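Local coordinates for protein alpha-Amylase (Thermotoga maritima, PDB 2B5D) that is an alpha-amylase of glycoside hydrolase family 57, a carbohydrate-active protein built on a distorted beta/alpha barrel, at residues I5-H10 with F362-F367; A33-Y38 with E108-I113; M43-I48 with E126-Y131. All blocks are in the same frame, centred on the assembly; numbering follows the deposited sequence.

Contact 1: I5-H10 with F362-F367; sequences ILIFLH and FFLKRF
F367, the residue that meets both I5 and I7, is fixed to its helix by a 2.8 Å hydrogen bond from F367 N to F363 O. It lies on helix 360-373, which covers the outer side of strand 3-11, an arrangement of the beta/alpha barrel in which a helix runs nearly antiparallel (161°) to a strand of the sheet. The axes of the two short segments come within 12.3 Å, so the gap is bridged by side chains alone. With CG anti to its backbone N (chi1 179°), the F367 ring reaches across to the strand, and the I5 side chain points back against it. The methyl I5 CD1 meets the ring at its edge, near the ring plane, 3.6 Å from F367 CE2. The first torsion of I5 (chi1 74°) tucks CG1 over the backbone, from where CD1 extends to that edge. I7 CD1 approaches the same ring atom, F367 CE2, at 4.3 Å, obliquely to the ring. One helical turn back, L364 CD1 lies 4.4 Å from I7 CG2, a looser touch than that of I5. L364 also packs on M44 and F367 on F323, while I7 rests on L53 and A346 of the flanking strands. The neighbouring strand residues turn inward: F8 meets W182 and F205, and H10 is hydrogen-bonded to S56 and H146. No hydrogen bond or salt bridge joins the two segments, and all four touching residues are buried. Strand and helix are therefore held by shape and burial of apolar groups, without a directional bond between them, while the strand's backbone hydrogen bonds go to its neighbours in the sheet, I5 to K378 and L6 and F8 to A346.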
# COMPACT_ATOMS: atom_id res chain seq x y z
N ILE A 5 36.72 28.35 -18.44
CA ILE A 5 35.44 27.86 -17.94
C ILE A 5 35.12 26.49 -18.44
O ILE A 5 35.00 26.26 -19.66
CB ILE A 5 34.21 28.94 -17.83
CG1 ILE A 5 33.61 29.30 -19.18
CG2 ILE A 5 34.56 30.22 -16.95
CD1 ILE A 5 32.41 28.38 -19.51
N LEU A 6 35.06 25.55 -17.50
CA LEU A 6 34.75 24.17 -17.87
C LEU A 6 33.32 23.77 -17.44
O LEU A 6 33.06 23.49 -16.27
CB LEU A 6 35.89 23.20 -17.47
CG LEU A 6 35.84 21.67 -17.27
CD1 LEU A 6 35.02 20.86 -18.25
CD2 LEU A 6 37.27 21.08 -17.08
N ILE A 7 32.41 23.80 -18.41
CA ILE A 7 31.02 23.42 -18.16
C ILE A 7 30.91 21.92 -18.36
O ILE A 7 31.25 21.38 -19.40
CB ILE A 7 29.95 24.16 -19.09
CG1 ILE A 7 29.91 25.68 -18.86
CG2 ILE A 7 28.55 23.57 -18.90
CD1 ILE A 7 30.03 26.10 -17.39
N PHE A 8 30.39 21.25 -17.35
CA PHE A 8 30.21 19.81 -17.48
C PHE A 8 28.72 19.43 -17.31
O PHE A 8 28.10 19.76 -16.30
CB PHE A 8 31.12 19.05 -16.49
CG PHE A 8 30.98 17.56 -16.59
CD1 PHE A 8 31.85 16.80 -17.39
CD2 PHE A 8 29.93 16.92 -15.94
CE1 PHE A 8 31.70 15.40 -17.54
CE2 PHE A 8 29.75 15.52 -16.09
CZ PHE A 8 30.64 14.76 -16.87
N LEU A 9 28.18 18.73 -18.30
CA LEU A 9 26.86 18.13 -18.24
C LEU A 9 26.90 16.63 -18.07
O LEU A 9 27.47 15.89 -18.93
CB LEU A 9 26.10 18.39 -19.55
CG LEU A 9 25.81 19.85 -19.94
CD1 LEU A 9 24.94 19.91 -21.20
CD2 LEU A 9 25.22 20.64 -18.78
N HIS A 10 26.26 16.17 -17.00
CA HIS A 10 26.05 14.75 -16.75
C HIS A 10 24.70 14.24 -17.33
O HIS A 10 23.60 14.59 -16.82
CB HIS A 10 26.11 14.48 -15.24
CG HIS A 10 25.92 13.05 -14.88
ND1 HIS A 10 26.58 12.02 -15.54
CD2 HIS A 10 25.19 12.46 -13.90
CE1 HIS A 10 26.24 10.87 -14.99
NE2 HIS A 10 25.42 11.11 -13.98
N PHE A 362 18.79 27.33 -24.27
CA PHE A 362 18.83 28.71 -24.73
C PHE A 362 19.80 29.50 -23.88
O PHE A 362 20.60 30.26 -24.42
CB PHE A 362 17.44 29.41 -24.63
CG PHE A 362 16.31 28.73 -25.38
CD1 PHE A 362 15.05 28.60 -24.79
CD2 PHE A 362 16.47 28.27 -26.70
CE1 PHE A 362 13.96 27.99 -25.48
CE2 PHE A 362 15.41 27.67 -27.39
CZ PHE A 362 14.15 27.53 -26.78
N PHE A 363 19.68 29.37 -22.56
CA PHE A 363 20.66 29.91 -21.61
C PHE A 363 22.11 29.43 -21.91
O PHE A 363 23.05 30.23 -22.00
CB PHE A 363 20.26 29.59 -20.16
CG PHE A 363 21.31 30.01 -19.15
CD1 PHE A 363 21.20 31.22 -18.47
CD2 PHE A 363 22.43 29.18 -18.88
CE1 PHE A 363 22.19 31.63 -17.54
CE2 PHE A 363 23.39 29.56 -17.97
CZ PHE A 363 23.29 30.79 -17.30
N LEU A 364 22.27 28.11 -22.07
CA LEU A 364 23.56 27.57 -22.39
C LEU A 364 24.17 28.19 -23.64
O LEU A 364 25.40 28.43 -23.69
CB LEU A 364 23.51 26.04 -22.51
CG LEU A 364 24.33 25.40 -21.39
CD1 LEU A 364 25.79 25.75 -21.59
CD2 LEU A 364 23.90 25.84 -19.96
N LYS A 365 23.32 28.44 -24.62
CA LYS A 365 23.80 28.94 -25.91
C LYS A 365 24.21 30.41 -25.78
O LYS A 365 25.22 30.83 -26.32
CB LYS A 365 22.72 28.80 -26.98
CG LYS A 365 23.20 29.16 -28.39
CD LYS A 365 22.03 29.70 -29.19
CE LYS A 365 22.38 29.80 -30.65
NZ LYS A 365 21.22 30.39 -31.36
N ARG A 366 23.43 31.18 -25.03
CA ARG A 366 23.73 32.57 -24.86
C ARG A 366 24.96 32.75 -24.00
O ARG A 366 25.74 33.65 -24.25
CB ARG A 366 22.51 33.35 -24.32
CG ARG A 366 21.47 33.60 -25.43
CD ARG A 366 22.07 34.30 -26.71
NE ARG A 366 22.50 35.66 -26.39
CZ ARG A 366 23.66 36.20 -26.72
NH1 ARG A 366 23.94 37.45 -26.35
NH2 ARG A 366 24.55 35.51 -27.43
N PHE A 367 25.12 31.89 -22.99
CA PHE A 367 26.28 31.96 -22.12
C PHE A 367 27.54 31.61 -22.88
O PHE A 367 28.55 32.24 -22.68
CB PHE A 367 26.12 31.07 -20.89
CG PHE A 367 27.29 31.09 -19.97
CD1 PHE A 367 27.49 32.16 -19.11
CD2 PHE A 367 28.19 30.01 -19.92
CE1 PHE A 367 28.59 32.19 -18.22
CE2 PHE A 367 29.28 30.01 -19.03
CZ PHE A 367 29.49 31.11 -18.18

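Contact 2: A33-Y38 with E108-I113; sequences AITETY and EHFEKI
Helix 27-47, the first long helix after strand 3-11, packs here against helix 97-119 of the helical excursion between strands 53-57 and 137-142, where T35 meets I113 and F110. I113 reaches T35 with its end methyl: I113 CD1 lies 3.6 Å from the backbone atom T35 O and 4.1 Å from T35 CG2. The two side chains cross at about a right angle. T35 CG2 also approaches the F110 ring obliquely, 4.4 Å from F110 CE1. With T35 OG1 anti to the carbonyl carbon (chi1 -62°), the threonine splits its two branches: CG2 serves the apolar contact, while OG1 is hydrogen-bonded to Y74 OH and F31 O. Within its own helix, I113 CD1 also sits over one face of the H109 ring, offset toward the rim. T35 lies in a wider pi-type turn (34-38), where A33 O accepts bonds from both T37 N and Y38 N. Helix 68-91 supplies M78, which touches T35 and I113. The T35 hydroxyl is satisfied by Y74 and F31, so the two segments are left to meet through van der Waals packing, without a hydrogen bond between them.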
# COMPACT_ATOMS: atom_id res chain seq x y z
N ALA A 33 13.53 13.16 -22.10
CA ALA A 33 14.97 13.52 -22.13
C ALA A 33 15.50 13.74 -23.55
O ALA A 33 16.20 14.70 -23.79
CB ALA A 33 15.79 12.52 -21.40
N ILE A 34 15.11 12.89 -24.49
CA ILE A 34 15.54 13.05 -25.90
C ILE A 34 14.97 14.34 -26.49
O ILE A 34 15.66 15.10 -27.17
CB ILE A 34 15.13 11.83 -26.79
CG1 ILE A 34 15.71 10.53 -26.26
CG2 ILE A 34 15.62 12.01 -28.20
CD1 ILE A 34 15.38 9.30 -27.11
N THR A 35 13.69 14.58 -26.20
CA THR A 35 12.96 15.70 -26.79
C THR A 35 13.38 17.01 -26.16
O THR A 35 13.67 17.97 -26.88
CB THR A 35 11.41 15.48 -26.67
OG1 THR A 35 11.05 14.31 -27.41
CG2 THR A 35 10.63 16.67 -27.22
N GLU A 36 13.42 17.04 -24.83
CA GLU A 36 13.69 18.26 -24.07
C GLU A 36 15.16 18.63 -23.97
O GLU A 36 15.51 19.82 -23.93
CB GLU A 36 13.13 18.12 -22.66
CG GLU A 36 11.66 17.68 -22.56
CD GLU A 36 10.67 18.83 -22.38
OE1 GLU A 36 9.51 18.53 -22.00
OE2 GLU A 36 11.04 20.03 -22.62
N THR A 37 16.04 17.62 -23.91
CA THR A 37 17.47 17.88 -23.66
C THR A 37 18.42 17.44 -24.76
O THR A 37 19.12 18.26 -25.29
CB THR A 37 17.91 17.32 -22.28
OG1 THR A 37 17.03 17.82 -21.27
CG2 THR A 37 19.34 17.76 -21.95
N TYR A 38 18.45 16.15 -25.11
CA TYR A 38 19.51 15.67 -26.01
C TYR A 38 19.49 16.23 -27.45
O TYR A 38 20.54 16.62 -27.99
CB TYR A 38 19.61 14.15 -26.02
CG TYR A 38 19.55 13.52 -24.66
CD1 TYR A 38 20.23 14.08 -23.58
CD2 TYR A 38 18.82 12.38 -24.44
CE1 TYR A 38 20.16 13.51 -22.32
CE2 TYR A 38 18.76 11.79 -23.19
CZ TYR A 38 19.42 12.37 -22.13
OH TYR A 38 19.34 11.78 -20.87
N GLU A 108 5.80 23.41 -34.68
CA GLU A 108 7.03 23.60 -35.47
C GLU A 108 8.22 22.92 -34.78
O GLU A 108 8.98 22.17 -35.42
CB GLU A 108 7.31 25.11 -35.74
CG GLU A 108 8.11 25.40 -37.05
CD GLU A 108 8.71 26.83 -37.13
OE1 GLU A 108 9.93 26.97 -37.43
OE2 GLU A 108 7.97 27.82 -36.91
N HIS A 109 8.36 23.16 -33.48
CA HIS A 109 9.44 22.61 -32.66
C HIS A 109 9.51 21.08 -32.66
O HIS A 109 10.57 20.50 -32.93
CB HIS A 109 9.31 23.14 -31.24
CG HIS A 109 10.53 22.91 -30.39
ND1 HIS A 109 10.48 22.27 -29.17
CD2 HIS A 109 11.83 23.23 -30.60
CE1 HIS A 109 11.69 22.23 -28.65
NE2 HIS A 109 12.53 22.79 -29.50
N PHE A 110 8.38 20.43 -32.36
CA PHE A 110 8.33 18.97 -32.39
C PHE A 110 8.63 18.40 -33.75
O PHE A 110 9.23 17.32 -33.84
CB PHE A 110 6.98 18.42 -31.91
CG PHE A 110 6.65 18.77 -30.51
CD1 PHE A 110 7.65 19.08 -29.58
CD2 PHE A 110 5.33 18.76 -30.08
CE1 PHE A 110 7.34 19.41 -28.29
CE2 PHE A 110 5.01 19.09 -28.77
CZ PHE A 110 6.02 19.41 -27.88
N GLU A 111 8.22 19.11 -34.81
CA GLU A 111 8.52 18.65 -36.16
C GLU A 111 10.03 18.69 -36.38
O GLU A 111 10.62 17.68 -36.79
CB GLU A 111 7.80 19.50 -37.23
CG GLU A 111 6.41 18.99 -37.61
CD GLU A 111 5.70 19.88 -38.64
OE1 GLU A 111 6.40 20.62 -39.40
OE2 GLU A 111 4.44 19.84 -38.69
N LYS A 112 10.63 19.84 -36.07
CA LYS A 112 12.08 20.03 -36.08
C LYS A 112 12.86 18.93 -35.36
O LYS A 112 13.83 18.39 -35.89
CB LYS A 112 12.44 21.39 -35.48
CG LYS A 112 12.91 22.43 -36.50
CD LYS A 112 14.43 22.33 -36.75
CE LYS A 112 14.81 21.17 -37.72
NZ LYS A 112 16.30 20.98 -37.88
N ILE A 113 12.41 18.60 -34.14
CA ILE A 113 13.05 17.58 -33.31
C ILE A 113 13.05 16.20 -33.97
O ILE A 113 14.10 15.58 -34.10
CB ILE A 113 12.46 17.58 -31.88
CG1 ILE A 113 13.09 18.72 -31.08
CG2 ILE A 113 12.66 16.23 -31.15
CD1 ILE A 113 12.24 19.21 -29.98

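Contact 3: M43-I48 with E126-Y131; sequences MMFDEI and EGFKKY
Y131 and F45 bury most of the surface here, with F128 adding a smaller share, where helix 27-47 and helix 125-134 pack side by side in the helical layer of the beta/alpha barrel. The two helices run in the same general direction, and their short segments approach to 11.1 Å between axes. F45 presents two different parts of itself to one face of the Y131 ring. Its methylene makes a CH-pi contact: F45 CB stands 3.6 Å from the centroid of the Y131 ring, only 8° off the ring normal and so over its centre. The F45 ring then turns its edge to that face, the two planes at 75° in a T-shaped pair. F45 CD1 is the leading atom of that edge, 3.8 Å from Y131 CD2. With F45 CG anti to its carbonyl carbon (chi1 -62°), the methylene and the ring can both bear on the tyrosine. F128 meets the next atom along the same side of the F45 ring: F128 CE2 lies 4.1 Å from F45 CE1, the two side chains crossing at about a right angle and the rings meeting obliquely. Beneath the trio lies the sheet, L137 touching all three residues, L53 touching F45, and M55 and I57 touching F128, while F51 stacks on F45. The result is an aromatic cluster wedged between two helices and the strands. On the exposed side, at D46, the Y131 hydroxyl ends against the aspartate, Y131 OH lying 3.3 Å from D46 CB. The carboxylate of D46 is turned steeply to the tyrosine ring, and no bond joins it to the hydroxyl. Y131 OH also comes within 3.4 Å of D46 N, but the angle is too poor for a hydrogen bond.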
# COMPACT_ATOMS: atom_id res chain seq x y z
N MET A 43 20.81 20.57 -31.65
CA MET A 43 20.39 21.75 -32.39
C MET A 43 21.25 22.96 -32.04
O MET A 43 21.71 23.70 -32.92
CB MET A 43 18.91 22.02 -32.14
CG MET A 43 18.03 21.34 -33.19
SD MET A 43 16.37 20.86 -32.64
CE MET A 43 16.01 22.09 -31.39
N MET A 44 21.49 23.15 -30.76
CA MET A 44 22.34 24.21 -30.28
C MET A 44 23.81 24.10 -30.73
O MET A 44 24.44 25.12 -30.97
CB MET A 44 22.22 24.27 -28.76
CG MET A 44 22.80 25.52 -28.10
SD MET A 44 24.53 25.33 -27.56
CE MET A 44 24.34 24.73 -25.88
N PHE A 45 24.36 22.89 -30.86
CA PHE A 45 25.76 22.74 -31.29
C PHE A 45 25.88 23.10 -32.74
O PHE A 45 26.87 23.66 -33.18
CB PHE A 45 26.29 21.30 -31.13
CG PHE A 45 26.31 20.79 -29.71
CD1 PHE A 45 26.46 19.44 -29.47
CD2 PHE A 45 26.16 21.64 -28.62
CE1 PHE A 45 26.46 18.95 -28.18
CE2 PHE A 45 26.16 21.16 -27.34
CZ PHE A 45 26.32 19.81 -27.12
N ASP A 46 24.85 22.72 -33.50
CA ASP A 46 24.75 23.03 -34.90
C ASP A 46 24.64 24.54 -35.13
O ASP A 46 25.37 25.10 -35.97
CB ASP A 46 23.56 22.29 -35.49
CG ASP A 46 23.49 22.39 -37.00
OD1 ASP A 46 22.52 23.01 -37.50
OD2 ASP A 46 24.39 21.84 -37.70
N GLU A 47 23.75 25.20 -34.39
CA GLU A 47 23.45 26.62 -34.59
C GLU A 47 24.55 27.58 -34.11
O GLU A 47 24.88 28.55 -34.82
CB GLU A 47 22.09 26.97 -33.97
CG GLU A 47 21.67 28.44 -34.09
CD GLU A 47 21.01 28.79 -35.44
OE1 GLU A 47 21.18 29.95 -35.93
OE2 GLU A 47 20.31 27.92 -36.03
N ILE A 48 25.11 27.33 -32.92
CA ILE A 48 26.17 28.19 -32.38
C ILE A 48 27.41 28.18 -33.30
O ILE A 48 27.64 27.20 -34.04
CB ILE A 48 26.55 27.82 -30.91
CG1 ILE A 48 27.08 29.06 -30.18
CG2 ILE A 48 27.53 26.65 -30.86
CD1 ILE A 48 27.36 28.87 -28.70
N GLU A 126 25.37 9.28 -32.98
CA GLU A 126 26.10 9.66 -34.17
C GLU A 126 26.30 11.18 -34.20
O GLU A 126 27.38 11.66 -34.58
CB GLU A 126 25.33 9.15 -35.40
CG GLU A 126 25.91 9.52 -36.76
CD GLU A 126 25.12 8.87 -37.93
OE1 GLU A 126 24.32 9.60 -38.59
OE2 GLU A 126 25.28 7.64 -38.16
N GLY A 127 25.29 11.93 -33.77
CA GLY A 127 25.40 13.39 -33.65
C GLY A 127 26.38 13.84 -32.58
O GLY A 127 27.19 14.73 -32.78
N PHE A 128 26.32 13.22 -31.41
CA PHE A 128 27.26 13.53 -30.36
C PHE A 128 28.69 13.14 -30.73
O PHE A 128 29.65 13.82 -30.34
CB PHE A 128 26.82 12.89 -29.03
CG PHE A 128 25.65 13.59 -28.40
CD1 PHE A 128 24.35 13.07 -28.54
CD2 PHE A 128 25.84 14.77 -27.69
CE1 PHE A 128 23.24 13.74 -27.94
CE2 PHE A 128 24.76 15.43 -27.10
CZ PHE A 128 23.46 14.92 -27.23
N LYS A 129 28.82 12.04 -31.46
CA LYS A 129 30.11 11.52 -31.89
C LYS A 129 30.78 12.54 -32.81
O LYS A 129 31.99 12.80 -32.73
CB LYS A 129 29.91 10.18 -32.59
CG LYS A 129 31.17 9.50 -33.06
CD LYS A 129 30.82 8.23 -33.84
CE LYS A 129 32.07 7.50 -34.30
NZ LYS A 129 31.80 6.62 -35.47
N LYS A 130 29.95 13.15 -33.66
CA LYS A 130 30.40 14.08 -34.69
C LYS A 130 30.91 15.39 -34.08
O LYS A 130 31.85 16.00 -34.59
CB LYS A 130 29.27 14.30 -35.70
CG LYS A 130 29.39 15.51 -36.58
CD LYS A 130 28.21 15.59 -37.53
CE LYS A 130 27.62 16.99 -37.55
NZ LYS A 130 26.48 17.05 -36.60
N TYR A 131 30.32 15.80 -32.97
CA TYR A 131 30.84 16.96 -32.29
C TYR A 131 32.09 16.66 -31.47
O TYR A 131 32.94 17.54 -31.30
CB TYR A 131 29.74 17.72 -31.53
CG TYR A 131 28.73 18.33 -32.50
CD1 TYR A 131 29.04 19.47 -33.25
CD2 TYR A 131 27.47 17.76 -32.67
CE1 TYR A 131 28.12 20.03 -34.14
CE2 TYR A 131 26.55 18.31 -33.57
CZ TYR A 131 26.88 19.43 -34.30
OH TYR A 131 25.94 19.96 -35.18

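All three contacts are buried, although D46 in contact 3 is exposed. Contact 1 ties the sheet to its covering helix, whereas contacts 2 and 3 join helices to one another and share helix 27-47 at different turns. None carries a hydrogen bond across its segments. Aliphatic methyls pack on a phenylalanine ring and on a leucine in contact 1, a methyl meets a backbone carbonyl and a threonine in contact 2, and aromatic rings dominate contact 3. Contact 3 touches both others: M44 packs on L364 and K365 of contact 1, while Y38 O of contact 2 meets F128 CZ at 3.5 Å. Contacts 1 and 2 do not touch.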